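Local coordinates for intracellular growth locus, subunit C (Francisella tularensis subsp. tularensis, PDB 2QWU), which is of uncertain biochemical role but, as a pathogenicity island protein linked to cell invasion, probably supports growth of the bacterium inside host cells, at residues 49-54 / 92-97; 160-165 / 174-179. The protein carries 2 engineered substitutions. All blocks are in the same frame, centred on the assembly; numbering follows the deposited sequence.

Overall arrangement
Both contacts reach the same large antiparallel sheet, on the same side of the chain's centre, with their own centres about 10 Å apart. Contact 1 closes in the chain before contact 2 opens. It brings the loop that follows strand 46-47 against strand 86-96; contact 2 is the hairpin of strands 157-162 and 173-184. Strands 86-96 and 173-184 are neighbours, and the two contacts meet there: Val93 O is 2.7 Å from His176 N and Ile95 O is 2.9 Å from Arg174 N, both probable hydrogen bonds. Over residues 174-179, strand 173-184 thus has strand 86-96 along one edge and the hairpin partner along the other, so the two contacts join loop, strand 86-96, strand 173-184 and strand 157-162 in series.

Contact 1: 49-54 / 92-97; sequences DKNIVA and GVLIKS
Asn51 and Leu94 meet by turning a side-chain amide onto a strand backbone. The Asn51 amide nitrogen, ND2, donates to Leu94 O at 2.9 Å, with an N-H...O angle of 166°. The acceptor lies only 6° out of the Asn51 amide plane, while the donor is tilted from the plane of the carbonyl. This aim depends on CG standing between the backbone N and the carbonyl carbon of Asn51 (chi1 61°), which swings the amide across to the strand. Its other end is coupled to the same residue through water: Leu94 N donates to water 3 at 2.8 Å, and that water lies 2.8 Å from Asn51 OD1 in a geometry suited to donation. The amide thus reaches Leu94 O directly and Leu94 N through a water. Water 2 lies between Leu94 O, at 3.1 Å, and Asp49 OD2, and can donate to either, so this carbonyl faces more than one possible donor.

Beside this polar grip, the Ile52 and Leu94 side chains cross obliquely, CG1 of Ile52 resting 4.0 Å from Leu94 CB. Farther along the branch, Ile52 CD1 reaches back up the strand to 4.0 Å from Gly92 O. Asn51 and Ile52 together face Ala69 as a classic beta bulge, and Val53 centres an inverse gamma turn just beyond. Strand 86-96 itself lies between strands 71-79 and 173-184, Gly92 bonding through its backbone to Ser72, while Val93 packs on Leu41 of strand 37-43 and Leu94 on Met166 in a loop.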
ATOM      1  N   ASP A  49      -4.921  -2.488 -13.819  1.00 25.06           N
ATOM      2  CA  ASP A  49      -5.495  -3.820 -14.036  1.00 25.98           C
ATOM      3  C   ASP A  49      -5.176  -4.726 -12.851  1.00 25.48           C
ATOM      4  O   ASP A  49      -4.096  -4.636 -12.246  1.00 24.98           O
ATOM      5  CB  ASP A  49      -4.895  -4.503 -15.277  1.00 29.53           C
ATOM      6  CG  ASP A  49      -5.164  -3.743 -16.572  1.00 35.02           C
ATOM      7  OD1 ASP A  49      -6.220  -3.060 -16.707  1.00 37.44           O
ATOM      8  OD2 ASP A  49      -4.285  -3.855 -17.470  1.00 38.71           O
ATOM      9  N   LYS A  50      -6.122  -5.589 -12.499  1.00 23.51           N
ATOM     10  CA  LYS A  50      -5.927  -6.553 -11.414  1.00 23.33           C
ATOM     11  C   LYS A  50      -5.259  -7.753 -12.114  1.00 22.71           C
ATOM     12  O   LYS A  50      -5.925  -8.623 -12.643  1.00 22.34           O
ATOM     13  CB  LYS A  50      -7.287  -6.932 -10.857  1.00 24.95           C
ATOM     14  CG  LYS A  50      -7.238  -7.809  -9.632  1.00 25.68           C
ATOM     15  CD  LYS A  50      -8.661  -8.291  -9.412  1.00 29.74           C
ATOM     16  CE  LYS A  50      -8.828  -8.761  -8.026  1.00 31.57           C
ATOM     17  NZ  LYS A  50     -10.218  -9.307  -7.938  1.00 32.51           N
ATOM     18  N   ASN A  51      -3.928  -7.784 -12.126  1.00 20.04           N
ATOM     19  CA  ASN A  51      -3.191  -8.786 -12.873  1.00 20.46           C
ATOM     20  C   ASN A  51      -2.069  -9.478 -12.118  1.00 20.27           C
ATOM     21  O   ASN A  51      -1.225 -10.160 -12.712  1.00 22.47           O
ATOM     22  CB  ASN A  51      -2.608  -8.116 -14.132  1.00 20.38           C
ATOM     23  CG  ASN A  51      -1.652  -6.989 -13.791  1.00 18.71           C
ATOM     24  OD1 ASN A  51      -1.449  -6.702 -12.628  1.00 18.33           O
ATOM     25  ND2 ASN A  51      -1.101  -6.329 -14.803  1.00 18.57           N
ATOM     26  N   ILE A  52      -2.030  -9.315 -10.800  1.00 18.17           N
ATOM     27  CA  ILE A  52      -1.000  -9.970 -10.041  1.00 18.17           C
ATOM     28  C   ILE A  52      -1.623 -11.092  -9.263  1.00 18.12           C
ATOM     29  O   ILE A  52      -2.651 -10.871  -8.586  1.00 18.58           O
ATOM     30  CB  ILE A  52      -0.314  -8.988  -9.037  1.00 15.63           C
ATOM     31  CG1 ILE A  52       0.371  -7.854  -9.807  1.00 16.64           C
ATOM     32  CG2 ILE A  52       0.625  -9.786  -8.124  1.00 17.42           C
ATOM     33  CD1 ILE A  52       0.807  -6.684  -8.880  1.00 17.65           C
ATOM     34  N   VAL A  53      -1.046 -12.287  -9.385  1.00 18.03           N
ATOM     35  CA  VAL A  53      -1.563 -13.436  -8.617  1.00 18.49           C
ATOM     36  C   VAL A  53      -0.901 -13.381  -7.238  1.00 17.89           C
ATOM     37  O   VAL A  53       0.103 -14.068  -6.976  1.00 19.49           O
ATOM     38  CB  VAL A  53      -1.284 -14.764  -9.350  1.00 19.34           C
ATOM     39  CG1 VAL A  53      -1.917 -15.908  -8.599  1.00 20.08           C
ATOM     40  CG2 VAL A  53      -1.891 -14.674 -10.773  1.00 20.48           C
ATOM     41  N   ALA A  54      -1.450 -12.521  -6.377  1.00 18.44           N
ATOM     42  CA  ALA A  54      -0.889 -12.293  -5.037  1.00 16.68           C
ATOM     43  C   ALA A  54      -1.376 -13.357  -4.092  1.00 18.58           C
ATOM     44  O   ALA A  54      -2.548 -13.861  -4.176  1.00 17.67           O
ATOM     45  CB  ALA A  54      -1.262 -10.909  -4.530  1.00 16.45           C
ATOM     46  N   GLY A  92       3.849  -1.759  -5.637  1.00 14.95           N
ATOM     47  CA  GLY A  92       4.429  -2.549  -6.705  1.00 15.96           C
ATOM     48  C   GLY A  92       3.296  -2.847  -7.693  1.00 17.86           C
ATOM     49  O   GLY A  92       2.247  -3.306  -7.270  1.00 15.70           O
ATOM     50  N   VAL A  93       3.483  -2.538  -8.986  1.00 16.44           N
ATOM     51  CA  VAL A  93       2.458  -2.826  -9.973  1.00 16.83           C
ATOM     52  C   VAL A  93       3.071  -3.559 -11.155  1.00 18.09           C
ATOM     53  O   VAL A  93       4.277  -3.490 -11.398  1.00 17.11           O
ATOM     54  CB  VAL A  93       1.736  -1.538 -10.460  1.00 16.01           C
ATOM     55  CG1 VAL A  93       1.086  -0.830  -9.253  1.00 15.80           C
ATOM     56  CG2 VAL A  93       2.766  -0.570 -11.134  1.00 16.71           C
ATOM     57  N   LEU A  94       2.245  -4.302 -11.878  1.00 17.00           N
ATOM     58  CA  LEU A  94       2.769  -5.014 -13.070  1.00 17.61           C
ATOM     59  C   LEU A  94       2.185  -4.280 -14.299  1.00 18.26           C
ATOM     60  O   LEU A  94       0.975  -4.324 -14.557  1.00 18.61           O
ATOM     61  CB  LEU A  94       2.341  -6.484 -13.027  1.00 18.36           C
ATOM     62  CG  LEU A  94       2.916  -7.359 -14.129  1.00 25.70           C
ATOM     63  CD1 LEU A  94       4.445  -7.465 -14.076  1.00 25.11           C
ATOM     64  CD2 LEU A  94       2.218  -8.750 -13.870  1.00 26.22           C
ATOM     65  N   ILE A  95       3.036  -3.547 -15.025  1.00 17.81           N
ATOM     66  CA  ILE A  95       2.564  -2.735 -16.165  1.00 18.55           C
ATOM     67  C   ILE A  95       3.572  -2.698 -17.296  1.00 19.27           C
ATOM     68  O   ILE A  95       4.760  -2.997 -17.105  1.00 17.32           O
ATOM     69  CB  ILE A  95       2.331  -1.250 -15.730  1.00 19.63           C
ATOM     70  CG1 ILE A  95       3.629  -0.670 -15.117  1.00 17.66           C
ATOM     71  CG2 ILE A  95       1.187  -1.181 -14.687  1.00 19.37           C
ATOM     72  CD1 ILE A  95       3.550   0.810 -14.706  1.00 19.78           C
ATOM     73  N   LYS A  96       3.086  -2.297 -18.470  1.00 21.13           N
ATOM     74  CA  LYS A  96       3.961  -2.132 -19.633  1.00 24.75           C
ATOM     75  C   LYS A  96       4.646  -0.763 -19.491  1.00 24.44           C
ATOM     76  O   LYS A  96       4.158   0.138 -18.806  1.00 23.34           O
ATOM     77  CB  LYS A  96       3.126  -2.187 -20.926  1.00 26.86           C
ATOM     78  CG  LYS A  96       2.471  -3.560 -21.116  1.00 29.37           C
ATOM     79  CD  LYS A  96       1.579  -3.629 -22.346  1.00 32.63           C
ATOM     80  CE  LYS A  96       2.397  -3.344 -23.559  1.00 35.78           C
ATOM     81  NZ  LYS A  96       1.767  -3.830 -24.832  1.00 39.78           N
ATOM     82  N   SER A  97       5.778  -0.614 -20.154  1.00 26.85           N
ATOM     83  CA  SER A  97       6.565   0.601 -20.128  1.00 28.66           C
ATOM     84  C   SER A  97       5.758   1.812 -20.571  1.00 28.66           C
ATOM     85  O   SER A  97       5.888   2.898 -20.005  1.00 30.73           O
ATOM     86  CB  SER A  97       7.779   0.415 -21.052  1.00 29.94           C
ATOM     87  OG  SER A  97       8.290  -0.904 -20.917  1.00 36.79           O
TER
HETATM   88  O   HOH W   1      -1.878  -3.039 -13.658  1.00 24.07           O
HETATM   89  O   HOH W   2      -1.340  -3.343 -16.446  1.00 29.34           O
HETATM   90  O   HOH W   3      -0.485  -4.392 -11.387  1.00 17.31           O

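Contact 2: 160-165 / 174-179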
ATOM      1  N   ILE A 160       8.449   6.295 -10.616  1.00 22.99           N
ATOM      2  CA  ILE A 160       7.968   4.967 -11.033  1.00 25.22           C
ATOM      3  C   ILE A 160       9.151   4.343 -11.716  1.00 26.64           C
ATOM      4  O   ILE A 160       9.662   4.845 -12.724  1.00 29.67           O
ATOM      5  CB  ILE A 160       6.764   5.007 -12.005  1.00 25.17           C
ATOM      6  CG1 ILE A 160       5.608   5.783 -11.378  1.00 25.56           C
ATOM      7  CG2 ILE A 160       6.315   3.551 -12.333  1.00 24.85           C
ATOM      8  CD1 ILE A 160       4.355   5.897 -12.237  1.00 27.63           C
ATOM      9  N   GLU A 161       9.627   3.263 -11.143  1.00 27.19           N
ATOM     10  CA  GLU A 161      10.829   2.619 -11.676  1.00 28.42           C
ATOM     11  C   GLU A 161      10.617   1.193 -12.063  1.00 25.67           C
ATOM     12  O   GLU A 161      10.023   0.422 -11.288  1.00 23.82           O
ATOM     13  CB  GLU A 161      11.909   2.656 -10.624  1.00 33.14           C
ATOM     14  CG  GLU A 161      12.296   4.054 -10.223  1.00 41.85           C
ATOM     15  CD  GLU A 161      13.451   4.061  -9.235  1.00 46.48           C
ATOM     16  OE1 GLU A 161      13.793   2.969  -8.706  1.00 50.84           O
ATOM     17  OE2 GLU A 161      14.009   5.157  -8.985  1.00 49.99           O
ATOM     18  N   PRO A 162      11.102   0.799 -13.257  1.00 24.01           N
ATOM     19  CA  PRO A 162      10.931  -0.588 -13.672  1.00 23.43           C
ATOM     20  C   PRO A 162      11.963  -1.453 -12.943  1.00 23.28           C
ATOM     21  O   PRO A 162      13.024  -0.968 -12.529  1.00 23.72           O
ATOM     22  CB  PRO A 162      11.164  -0.525 -15.193  1.00 23.77           C
ATOM     23  CG  PRO A 162      12.105   0.637 -15.351  1.00 25.89           C
ATOM     24  CD  PRO A 162      11.518   1.646 -14.392  1.00 24.29           C
ATOM     25  N   THR A 163      11.627  -2.710 -12.725  1.00 23.36           N
ATOM     26  CA  THR A 163      12.553  -3.653 -12.093  1.00 23.69           C
ATOM     27  C   THR A 163      12.494  -4.976 -12.871  1.00 24.24           C
ATOM     28  O   THR A 163      11.609  -5.180 -13.711  1.00 22.01           O
ATOM     29  CB  THR A 163      12.170  -3.989 -10.614  1.00 24.46           C
ATOM     30  OG1 THR A 163      11.133  -4.985 -10.609  1.00 22.11           O
ATOM     31  CG2 THR A 163      11.753  -2.741  -9.865  1.00 24.04           C
ATOM     32  N   GLU A 164      13.446  -5.859 -12.605  1.00 23.75           N
ATOM     33  CA  GLU A 164      13.455  -7.174 -13.218  1.00 26.72           C
ATOM     34  C   GLU A 164      13.013  -8.200 -12.177  1.00 25.94           C
ATOM     35  O   GLU A 164      13.204  -9.392 -12.378  1.00 28.29           O
ATOM     36  CB  GLU A 164      14.883  -7.538 -13.713  1.00 27.11           C
ATOM     37  CG  GLU A 164      15.373  -6.656 -14.862  1.00 32.02           C
ATOM     38  CD  GLU A 164      14.393  -6.611 -16.018  1.00 35.25           C
ATOM     39  OE1 GLU A 164      13.885  -7.686 -16.434  1.00 38.99           O
ATOM     40  OE2 GLU A 164      14.115  -5.510 -16.521  1.00 36.20           O
ATOM     41  N   LEU A 165      12.427  -7.749 -11.066  1.00 25.42           N
ATOM     42  CA  LEU A 165      12.026  -8.676 -10.018  1.00 25.73           C
ATOM     43  C   LEU A 165      11.059  -9.795 -10.397  1.00 25.99           C
ATOM     44  O   LEU A 165      11.074 -10.860  -9.770  1.00 28.12           O
ATOM     45  CB  LEU A 165      11.442  -7.907  -8.842  1.00 25.82           C
ATOM     46  CG  LEU A 165      12.439  -7.066  -8.074  1.00 27.90           C
ATOM     47  CD1 LEU A 165      11.707  -6.178  -7.104  1.00 29.62           C
ATOM     48  CD2 LEU A 165      13.399  -7.996  -7.320  1.00 34.25           C
ATOM     49  N   ARG A 174       6.455  -5.363 -16.676  1.00 17.17           N
ATOM     50  CA  ARG A 174       7.470  -5.550 -15.658  1.00 18.01           C
ATOM     51  C   ARG A 174       6.932  -5.089 -14.304  1.00 17.12           C
ATOM     52  O   ARG A 174       6.011  -4.278 -14.240  1.00 17.03           O
ATOM     53  CB  ARG A 174       8.708  -4.731 -15.973  1.00 19.29           C
ATOM     54  CG  ARG A 174       9.612  -5.388 -17.053  1.00 22.63           C
ATOM     55  CD  ARG A 174      10.704  -4.395 -17.467  1.00 25.30           C
ATOM     56  NE  ARG A 174      11.591  -5.004 -18.445  1.00 31.97           N
ATOM     57  CZ  ARG A 174      11.306  -5.153 -19.738  1.00 34.40           C
ATOM     58  NH1 ARG A 174      10.149  -4.719 -20.243  1.00 35.47           N
ATOM     59  NH2 ARG A 174      12.183  -5.774 -20.536  1.00 37.52           N
ATOM     60  N   TYR A 175       7.533  -5.610 -13.250  1.00 17.58           N
ATOM     61  CA  TYR A 175       7.094  -5.201 -11.917  1.00 17.27           C
ATOM     62  C   TYR A 175       7.742  -3.834 -11.745  1.00 19.26           C
ATOM     63  O   TYR A 175       8.991  -3.722 -11.822  1.00 20.88           O
ATOM     64  CB  TYR A 175       7.598  -6.206 -10.908  1.00 16.32           C
ATOM     65  CG  TYR A 175       7.099  -5.962  -9.493  1.00 19.13           C
ATOM     66  CD1 TYR A 175       5.740  -6.006  -9.201  1.00 18.05           C
ATOM     67  CD2 TYR A 175       8.005  -5.808  -8.443  1.00 19.18           C
ATOM     68  CE1 TYR A 175       5.280  -5.910  -7.851  1.00 20.90           C
ATOM     69  CE2 TYR A 175       7.581  -5.725  -7.127  1.00 21.41           C
ATOM     70  CZ  TYR A 175       6.220  -5.777  -6.836  1.00 21.11           C
ATOM     71  OH  TYR A 175       5.763  -5.731  -5.522  1.00 21.39           O
ATOM     72  N   HIS A 176       6.926  -2.800 -11.506  1.00 16.79           N
ATOM     73  CA  HIS A 176       7.431  -1.419 -11.338  1.00 17.84           C
ATOM     74  C   HIS A 176       7.187  -0.980  -9.901  1.00 19.87           C
ATOM     75  O   HIS A 176       6.175  -1.327  -9.300  1.00 17.86           O
ATOM     76  CB  HIS A 176       6.702  -0.400 -12.242  1.00 16.50           C
ATOM     77  CG  HIS A 176       7.110  -0.430 -13.708  1.00 18.59           C
ATOM     78  ND1 HIS A 176       6.875  -1.503 -14.544  1.00 19.47           N
ATOM     79  CD2 HIS A 176       7.670   0.542 -14.470  1.00 19.96           C
ATOM     80  CE1 HIS A 176       7.274  -1.192 -15.779  1.00 20.80           C
ATOM     81  NE2 HIS A 176       7.758   0.035 -15.757  1.00 19.78           N
ATOM     82  N   ILE A 177       8.091  -0.171  -9.366  1.00 17.58           N
ATOM     83  CA  ILE A 177       7.907   0.289  -8.012  1.00 19.30           C
ATOM     84  C   ILE A 177       7.519   1.763  -8.043  1.00 19.21           C
ATOM     85  O   ILE A 177       8.244   2.582  -8.598  1.00 20.43           O
ATOM     86  CB  ILE A 177       9.203   0.048  -7.219  1.00 20.35           C
ATOM     87  CG1 ILE A 177       9.446  -1.469  -7.212  1.00 22.69           C
ATOM     88  CG2 ILE A 177       9.097   0.684  -5.855  1.00 20.91           C
ATOM     89  CD1 ILE A 177      10.468  -2.000  -6.193  1.00 28.68           C
ATOM     90  N   ILE A 178       6.361   2.095  -7.467  1.00 17.04           N
ATOM     91  CA  ILE A 178       5.849   3.472  -7.449  1.00 16.44           C
ATOM     92  C   ILE A 178       6.035   3.999  -6.046  1.00 17.52           C
ATOM     93  O   ILE A 178       5.445   3.482  -5.084  1.00 18.15           O
ATOM     94  CB  ILE A 178       4.311   3.519  -7.814  1.00 18.10           C
ATOM     95  CG1 ILE A 178       4.100   2.883  -9.182  1.00 18.32           C
ATOM     96  CG2 ILE A 178       3.779   4.890  -7.700  1.00 17.20           C
ATOM     97  CD1 ILE A 178       2.556   2.795  -9.509  1.00 21.97           C
ATOM     98  N   SER A 179       6.889   5.013  -5.919  1.00 16.60           N
ATOM     99  CA  SER A 179       7.188   5.621  -4.598  1.00 18.15           C
ATOM    100  C   SER A 179       6.584   6.980  -4.566  1.00 17.37           C
ATOM    101  O   SER A 179       6.919   7.804  -5.392  1.00 18.81           O
ATOM    102  CB  SER A 179       8.715   5.769  -4.356  1.00 21.57           C
ATOM    103  OG  SER A 179       9.365   4.514  -4.484  1.00 26.85           O
TER
HETATM  104  O   HOH W   4       9.767  -7.297 -13.368  1.00 18.26           O
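Arg174 runs alongside Glu164, passing the carbonyl of Thr163, beside the connecting loop of a beta hairpin in which strand 157-162 pairs antiparallel with strand 173-184. Arg174 CB starts 3.7 Å from Thr163 O, and CG stays near the same oxygen. From CG to NE the chain is extended, which carries CD past Thr163 O to Glu164 OE2. There Arg174 NE closes a salt bridge, donating to Glu164 OE2 at 3.2 Å. The oxygen lies 4° out of the guanidinium plane and uses its syn lone pair, although the carboxylate and guanidinium planes are 69° apart.

The pairing itself is fixed by two backbone bonds between Glu161 and Ile177, the shorter from Ile177 N to Glu161 O at 2.8 Å. Past them, Tyr175 O accepts from both Thr163 N and Thr163 OG1, the hydroxyl at 2.8 Å. The same OG1 accepts from Leu165 N, which makes an ST turn, while Thr163 CG2 packs 3.7 Å from Ile177 CG1.

Ile160, Pro162, His176 and Ile178 share a face, where helix 97-114 covers Ile160 and touches Pro162 through Arg100. Pro162 CA sits over the His176 ring as a CH-pi contact, 3.8 Å from the centroid. The ring's rotation is further fixed by His176 ND1, which donates to Arg174 O at 2.9 Å; Arg174 O lies in the ring plane, but ND1 stands above the plane of that carbonyl.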